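Local coordinates for conserved domain protein (Streptococcus pneumoniae, PDB 2FI0) that is of unknown function but folds as a small, mainly helical single-chain domain of the DUF1858 family, at residues A[63-66]-A[67-71]; A[40-43]-A[44-47]. All blocks are in the same frame, centred on the assembly; numbering follows the deposited sequence.

Contact 1. Residues A[63-66]-A[67-71]; sequences MDKI and VRTLE
I66 and L70, one helical turn apart, form the tightly packed side of this contact. Their side chains lie alongside each other and point the same way, and the I66 CG2 methyl meets L70 CD1 at 3.7 Å. Both residues are buried: I66 also touches S56 and L70 touches V25. On a neighbouring flank M63 crosses V67 at about a right angle, and M63 SD lies 3.9 Å from V67 CG2. The M63 chain starts with CG anti to the backbone N (chi1 -172°) and then bends at chi2 and chi3, which carries SD forward, toward the C-terminal end, to that methyl. K65 O accepts hydrogen bonds from T69 OG1 (2.6 Å) and T69 N (3.0 Å), the two donors arriving from opposite faces of the carbonyl plane. The solvent side is looser. D64, K65 and R68 are exposed, and what R68 offers across the contact is aliphatic, its CG lying 3.2 Å from D64 O while the rest of the chain leads outward. In the backbone, V67 N is hydrogen-bonded to M63 O at 2.8 Å with an N-H...O angle of 167°, and R68 N and L70 N bond likewise to D64 O and I66 O. This i to i+4 ladder is that of an amphipathic alpha-helix within a small helical domain, its apolar face turned inward, where I66 meets helix 52-59.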
loop_
_atom_site.group_PDB
_atom_site.type_symbol
_atom_site.label_atom_id
_atom_site.label_comp_id
_atom_site.label_asym_id
_atom_site.label_seq_id
_atom_site.Cartn_x
_atom_site.Cartn_y
_atom_site.Cartn_z
ATOM N N MET A 63 5.525 -3.012 9.397
ATOM C CA MET A 63 5.661 -3.479 8.016
ATOM C C MET A 63 5.353 -4.963 7.879
ATOM O O MET A 63 4.732 -5.367 6.909
ATOM C CB MET A 63 7.061 -3.185 7.448
ATOM C CG MET A 63 7.205 -3.477 5.921
ATOM S SD MET A 63 5.834 -2.884 4.835
ATOM C CE MET A 63 5.519 -1.311 5.572
ATOM N N ASP A 64 5.781 -5.777 8.837
ATOM C CA ASP A 64 5.477 -7.210 8.780
ATOM C C ASP A 64 3.970 -7.485 8.662
ATOM O O ASP A 64 3.562 -8.392 7.958
ATOM C CB ASP A 64 6.063 -7.946 9.991
ATOM C CG ASP A 64 7.598 -7.871 10.044
ATOM O OD1 ASP A 64 8.203 -8.304 11.065
ATOM O OD2 ASP A 64 8.204 -7.371 9.064
ATOM N N LYS A 65 3.154 -6.696 9.351
ATOM C CA LYS A 65 1.701 -6.825 9.295
ATOM C C LYS A 65 1.201 -6.526 7.874
ATOM O O LYS A 65 0.366 -7.248 7.348
ATOM C CB LYS A 65 1.064 -5.881 10.328
ATOM C CG LYS A 65 -0.447 -5.672 10.231
ATOM C CD LYS A 65 -1.223 -6.621 11.116
ATOM C CE LYS A 65 -2.707 -6.288 11.111
ATOM N NZ LYS A 65 -3.498 -7.489 11.499
ATOM N N ILE A 66 1.736 -5.472 7.263
ATOM C CA ILE A 66 1.387 -5.102 5.902
ATOM C C ILE A 66 1.812 -6.146 4.896
ATOM O O ILE A 66 1.030 -6.497 4.023
ATOM C CB ILE A 66 1.998 -3.729 5.514
ATOM C CG1 ILE A 66 1.280 -2.620 6.292
ATOM C CG2 ILE A 66 1.899 -3.492 3.991
ATOM C CD1 ILE A 66 2.069 -1.379 6.470
ATOM N N VAL A 67 3.045 -6.647 5.023
ATOM C CA VAL A 67 3.552 -7.665 4.106
ATOM C C VAL A 67 2.741 -8.962 4.211
ATOM O O VAL A 67 2.317 -9.502 3.201
ATOM C CB VAL A 67 5.064 -7.914 4.287
ATOM C CG1 VAL A 67 5.543 -9.069 3.400
ATOM C CG2 VAL A 67 5.837 -6.644 3.931
ATOM N N ARG A 68 2.477 -9.415 5.430
ATOM C CA ARG A 68 1.659 -10.624 5.657
ATOM C C ARG A 68 0.272 -10.494 5.030
ATOM O O ARG A 68 -0.226 -11.403 4.376
ATOM C CB ARG A 68 1.437 -10.850 7.147
ATOM C CG ARG A 68 2.592 -11.431 7.895
ATOM C CD ARG A 68 2.223 -11.598 9.382
ATOM N NE ARG A 68 2.550 -12.962 9.684
ATOM C CZ ARG A 68 1.724 -13.907 10.085
ATOM N NH1 ARG A 68 0.461 -13.694 10.407
ATOM N NH2 ARG A 68 2.234 -15.086 10.243
ATOM N N THR A 69 -0.354 -9.357 5.285
ATOM C CA THR A 69 -1.711 -9.097 4.795
ATOM C C THR A 69 -1.751 -9.084 3.269
ATOM O O THR A 69 -2.615 -9.715 2.654
ATOM C CB THR A 69 -2.252 -7.770 5.354
ATOM O OG1 THR A 69 -2.161 -7.783 6.783
ATOM C CG2 THR A 69 -3.708 -7.569 4.950
ATOM N N LEU A 70 -0.794 -8.392 2.665
ATOM C CA LEU A 70 -0.721 -8.336 1.219
ATOM C C LEU A 70 -0.478 -9.704 0.605
ATOM O O LEU A 70 -1.165 -10.081 -0.343
ATOM C CB LEU A 70 0.336 -7.321 0.764
ATOM C CG LEU A 70 -0.016 -5.840 0.977
ATOM C CD1 LEU A 70 1.202 -4.952 0.655
ATOM C CD2 LEU A 70 -1.223 -5.426 0.139
ATOM N N GLU A 71 0.480 -10.462 1.146
ATOM C CA GLU A 71 0.710 -11.837 0.684
ATOM C C GLU A 71 -0.526 -12.726 0.850
ATOM O O GLU A 71 -0.851 -13.473 -0.047
ATOM C CB GLU A 71 1.918 -12.447 1.376
ATOM C CG GLU A 71 3.219 -11.746 1.023
ATOM C CD GLU A 71 4.444 -12.430 1.609
ATOM O OE1 GLU A 71 4.358 -13.050 2.694
ATOM O OE2 GLU A 71 5.517 -12.332 0.982
#

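Contact 2. Residues A[40-43]-A[44-47]; sequences PLMR and NTVG
M42 O is the polar atom on which this turn closes: the amide of T45 bonds to it at 3.1 Å through T45 N, and V46 N reaches it at 3.0 Å in a weak bond whose N-H...O angle is only 121°. T45 N comes from above the carbonyl plane, 66° out of it, and so is not on a lone pair. The motif is the C-terminal end of the short helix 40-43, where N44 is the first residue to leave helical backbone angles. N44 N keeps an i to i+4 bond to P40 O at 2.8 Å, and T45 N bonds to M42 O, three residues back.

The T45 hydroxyl lies between two carbonyls of the same helix, with OG1 2.8 Å from M42 O and 3.0 Å from L41 O; its single proton could serve either. The side chain is rotated so that OG1 sits between its own backbone N and carbonyl carbon (chi1 54°), directing it back at the helix end. Apolar contact is slight: M42, bent at chi2 and chi3, brings its CE methyl to 3.9 Å from V46 CG1, the two side chains crossing at a slant. This side of the turn is largely exposed.

On the inner side, R43 touches V19 and N44 touches A16, both in helix 15-21, and the backbone of G47 bonds to A16. R43 runs out straight from CA to CD and then bends at chi3, which turns the guanidinium toward L37, and its NH1 is hydrogen-bonded to L37 O. R43 NE donates a hydrogen bond to a water at 2.8 Å, and the same water accepts one from N44 ND2 at 2.7 Å.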
loop_
_atom_site.group_PDB
_atom_site.type_symbol
_atom_site.label_atom_id
_atom_site.label_comp_id
_atom_site.label_asym_id
_atom_site.label_seq_id
_atom_site.Cartn_x
_atom_site.Cartn_y
_atom_site.Cartn_z
ATOM N N PRO A 40 -10.429 9.711 -2.957
ATOM C CA PRO A 40 -9.491 10.054 -4.026
ATOM C C PRO A 40 -8.733 11.356 -3.822
ATOM O O PRO A 40 -7.548 11.414 -4.122
ATOM C CB PRO A 40 -10.387 10.160 -5.260
ATOM C CG PRO A 40 -11.561 9.354 -4.956
ATOM C CD PRO A 40 -11.777 9.429 -3.492
ATOM N N LEU A 41 -9.417 12.398 -3.347
ATOM C CA LEU A 41 -8.779 13.692 -3.128
ATOM C C LEU A 41 -7.628 13.554 -2.123
ATOM O O LEU A 41 -6.531 14.045 -2.382
ATOM C CB LEU A 41 -9.803 14.745 -2.672
ATOM C CG LEU A 41 -9.279 16.151 -2.359
ATOM C CD1 LEU A 41 -8.547 16.757 -3.553
ATOM C CD2 LEU A 41 -10.419 17.041 -1.930
ATOM N N MET A 42 -7.876 12.862 -1.008
ATOM C CA MET A 42 -6.828 12.618 -0.000
ATOM C C MET A 42 -5.720 11.732 -0.558
ATOM O O MET A 42 -4.540 12.043 -0.423
ATOM C CB MET A 42 -7.383 11.940 1.263
ATOM C CG MET A 42 -8.275 12.766 2.197
ATOM S SD MET A 42 -7.690 14.390 2.770
ATOM C CE MET A 42 -5.973 13.947 3.047
ATOM N N ARG A 43 -6.104 10.618 -1.176
ATOM C CA ARG A 43 -5.130 9.700 -1.752
ATOM C C ARG A 43 -4.264 10.363 -2.828
ATOM O O ARG A 43 -3.084 10.037 -2.963
ATOM C CB ARG A 43 -5.823 8.472 -2.340
ATOM C CG ARG A 43 -4.861 7.439 -2.909
ATOM C CD ARG A 43 -5.579 6.155 -3.329
ATOM N NE ARG A 43 -6.438 6.329 -4.503
ATOM C CZ ARG A 43 -7.763 6.454 -4.476
ATOM N NH1 ARG A 43 -8.443 6.420 -3.337
ATOM N NH2 ARG A 43 -8.424 6.603 -5.614
ATOM N N ASN A 44 -4.833 11.283 -3.596
ATOM C CA ASN A 44 -4.056 11.947 -4.640
ATOM C C ASN A 44 -3.368 13.236 -4.175
ATOM O O ASN A 44 -2.800 13.966 -4.994
ATOM C CB ASN A 44 -4.916 12.162 -5.880
ATOM C CG ASN A 44 -5.319 10.844 -6.543
ATOM O OD1 ASN A 44 -6.435 10.708 -7.041
ATOM N ND2 ASN A 44 -4.404 9.876 -6.559
ATOM N N THR A 45 -3.416 13.496 -2.865
ATOM C CA THR A 45 -2.632 14.562 -2.233
ATOM C C THR A 45 -1.562 13.932 -1.321
ATOM O O THR A 45 -0.397 13.805 -1.724
ATOM C CB THR A 45 -3.525 15.570 -1.453
ATOM O OG1 THR A 45 -4.362 14.873 -0.518
ATOM C CG2 THR A 45 -4.397 16.378 -2.410
ATOM N N VAL A 46 -1.955 13.505 -0.119
ATOM C CA VAL A 46 -1.001 12.859 0.801
ATOM C C VAL A 46 -0.391 11.579 0.208
ATOM O O VAL A 46 0.806 11.333 0.381
ATOM C CB VAL A 46 -1.600 12.574 2.226
ATOM C CG1 VAL A 46 -2.875 11.750 2.162
ATOM C CG2 VAL A 46 -0.580 11.849 3.116
ATOM N N GLY A 47 -1.207 10.791 -0.492
ATOM C CA GLY A 47 -0.775 9.519 -1.093
ATOM C C GLY A 47 0.222 9.637 -2.241
ATOM O O GLY A 47 0.859 8.647 -2.615
HETATM O O HOH W 1 -4.518 7.230 -6.365
#

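Overall arrangement
Contact 2 comes first along the chain, joining helix 40-43 to the start of helix 46-49; helix 52-59 follows, and contact 1 then occupies most of helix 63-72. The two lie on opposite sides of the chain's centre. Their centres are 22 Å apart and their nearest atoms about 13 Å apart, so they do not touch, and they share no helix. Each borders a different helix: contact 2 packs on helix 15-21, while contact 1 meets helix 52-59. Helix 63-72 leads on to strand 76-78, which pairs in parallel with strand 8-10. The two contacts thus belong to separate helical elements of one compact domain, contact 1 partly buried and contact 2 at the surface.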